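PDB 4JM1: BDI-0842-like domain-containing protein, which is of unknown function, a small alpha/beta protein from a gut bacterium with a fold like that of the alpha-lytic protease prodomain. Local coordinates for residues A[60-64]-A[65-69]. Residues are numbered along the deposited sequence; the frame is centred on the assembly and turned at random.
Sequences LIVDI and KNAKF
Asp63, Ile64, Lys65 and Asn66 form a type I beta turn at the end of strand 58-63. Asp63 O accepts the turn bond from Asn66 N at 3.0 Å. This donor sits well above the carbonyl plane. The same oxygen also takes Ala67 N at 3.0 Å, nearly along the C=O axis. Two backbone amides therefore grip one carbonyl.

The Asp63 side chain adds an Asx turn. Its CG is anti to the backbone N (chi1 -172°), which turns the carboxylate toward the Lys65 amide. Asp63 OD1 receives Lys65 N at 2.9 Å from above the carboxylate plane. The combined side-chain and main-chain bonds make an Asx motif, which leads the chain out of the four-stranded mixed sheet towards the short strand 68-70.

Lys65 closes a salt bridge on the same carboxylate. Bends at chi3 and chi4 (-56°) fold the ammonium back onto the carboxylate. Lys65 NZ reaches the syn lone pair of Asp63 OD1 at 2.8 Å, with a weak second bond to OD2. Asp30 also pairs with this ammonium, and Ala31 O accepts from it. Replacing Asp63 with an alanine would probably leave the Lys65 amide without its Asx acceptor and the ammonium with one carboxylate fewer, and the turn less firmly fixed.

Water ties the turn at two points. One water accepts from Asp63 N and donates to Asn66 OD1, with 2.6 Å between the water oxygen and OD1. Another donates to both Ile64 O and Ala67 O, and lies in plane at the edge of the Phe69 ring. Within the turn, Val62 CG2 rests on Ala67 CB at 3.5 Å, while Val62 and Ile64 also touch Ala28 of strand 24-29.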
loop_
_atom_site.group_PDB
_atom_site.type_symbol
_atom_site.label_atom_id
_atom_site.label_comp_id
_atom_site.label_asym_id
_atom_site.label_seq_id
_atom_site.Cartn_x
_atom_site.Cartn_y
_atom_site.Cartn_z
ATOM N N LEU A 60 -3.810 -1.618 -0.938
ATOM C CA LEU A 60 -4.447 -0.522 -1.641
ATOM C C LEU A 60 -3.342 0.362 -2.191
ATOM O O LEU A 60 -2.427 0.729 -1.445
ATOM C CB LEU A 60 -5.393 0.290 -0.727
ATOM C CG LEU A 60 -6.401 -0.569 0.032
ATOM C CD1 LEU A 60 -7.096 0.312 1.090
ATOM C CD2 LEU A 60 -7.398 -1.272 -0.913
ATOM N N ILE A 61 -3.441 0.727 -3.472
ATOM C CA ILE A 61 -2.539 1.692 -4.084
ATOM C C ILE A 61 -3.215 3.050 -4.154
ATOM O O ILE A 61 -4.376 3.144 -4.527
ATOM C CB ILE A 61 -2.086 1.262 -5.501
ATOM C CG1 ILE A 61 -1.573 -0.198 -5.495
ATOM C CG2 ILE A 61 -1.037 2.277 -6.071
ATOM C CD1 ILE A 61 -0.290 -0.481 -4.720
ATOM N N VAL A 62 -2.486 4.077 -3.726
ATOM C CA VAL A 62 -2.921 5.448 -3.851
ATOM C C VAL A 62 -1.810 6.288 -4.519
ATOM O O VAL A 62 -0.656 5.851 -4.633
ATOM C CB VAL A 62 -3.266 6.057 -2.432
ATOM C CG1 VAL A 62 -4.442 5.295 -1.759
ATOM C CG2 VAL A 62 -2.050 6.163 -1.517
ATOM N N ASP A 63 -2.201 7.468 -5.020
ATOM C CA ASP A 63 -1.245 8.405 -5.633
ATOM C C ASP A 63 -0.660 9.268 -4.528
ATOM O O ASP A 63 -1.399 9.949 -3.818
ATOM C CB ASP A 63 -1.959 9.239 -6.694
ATOM C CG ASP A 63 -1.018 10.107 -7.535
ATOM O OD1 ASP A 63 0.160 10.328 -7.164
ATOM O OD2 ASP A 63 -1.483 10.554 -8.607
ATOM N N ILE A 64 0.673 9.259 -4.411
ATOM C CA ILE A 64 1.378 10.124 -3.462
ATOM C C ILE A 64 0.995 11.618 -3.605
ATOM O O ILE A 64 1.024 12.374 -2.628
ATOM C CB ILE A 64 2.922 9.965 -3.609
ATOM C CG1 ILE A 64 3.682 10.572 -2.418
ATOM C CG2 ILE A 64 3.441 10.568 -4.966
ATOM C CD1 ILE A 64 3.522 9.798 -1.098
ATOM N N LYS A 65 0.599 12.009 -4.809
ATOM C CA LYS A 65 0.277 13.406 -5.086
ATOM C C LYS A 65 -1.071 13.845 -4.543
ATOM O O LYS A 65 -1.359 15.052 -4.518
ATOM C CB LYS A 65 0.329 13.692 -6.584
ATOM C CG LYS A 65 1.740 13.522 -7.193
ATOM C CD LYS A 65 1.791 13.844 -8.665
ATOM C CE LYS A 65 1.028 12.854 -9.538
ATOM N NZ LYS A 65 1.502 11.422 -9.334
ATOM N N ASN A 66 -1.923 12.919 -4.117
ATOM C CA ASN A 66 -3.172 13.387 -3.523
ATOM C C ASN A 66 -3.635 12.684 -2.260
ATOM O O ASN A 66 -4.524 13.178 -1.573
ATOM C CB ASN A 66 -4.286 13.414 -4.560
ATOM C CG ASN A 66 -4.558 12.059 -5.132
ATOM O OD1 ASN A 66 -4.789 11.096 -4.371
ATOM N ND2 ASN A 66 -4.521 11.948 -6.444
ATOM N N ALA A 67 -2.977 11.618 -1.869
ATOM C CA ALA A 67 -3.333 10.887 -0.677
ATOM C C ALA A 67 -2.943 11.660 0.579
ATOM O O ALA A 67 -1.891 12.324 0.601
ATOM C CB ALA A 67 -2.643 9.532 -0.695
ATOM N N LYS A 68 -3.741 11.510 1.637
ATOM C CA LYS A 68 -3.424 12.098 2.942
ATOM C C LYS A 68 -3.288 11.015 3.987
ATOM O O LYS A 68 -4.268 10.373 4.353
ATOM C CB LYS A 68 -4.493 13.099 3.341
ATOM C CG LYS A 68 -4.627 14.272 2.372
ATOM N N PHE A 69 -2.063 10.806 4.458
ATOM C CA PHE A 69 -1.785 9.805 5.489
ATOM C C PHE A 69 -2.094 10.442 6.837
ATOM O O PHE A 69 -1.625 11.568 7.125
ATOM C CB PHE A 69 -0.308 9.379 5.453
ATOM C CG PHE A 69 0.026 8.454 4.313
ATOM C CD1 PHE A 69 0.171 8.939 3.031
ATOM C CD2 PHE A 69 0.215 7.093 4.539
ATOM C CE1 PHE A 69 0.444 8.088 1.964
ATOM C CE2 PHE A 69 0.473 6.234 3.475
ATOM C CZ PHE A 69 0.631 6.741 2.199
HETATM O O HOH W 1 -4.905 8.549 -5.014
HETATM O O HOH W 2 0.573 11.391 -0.116
#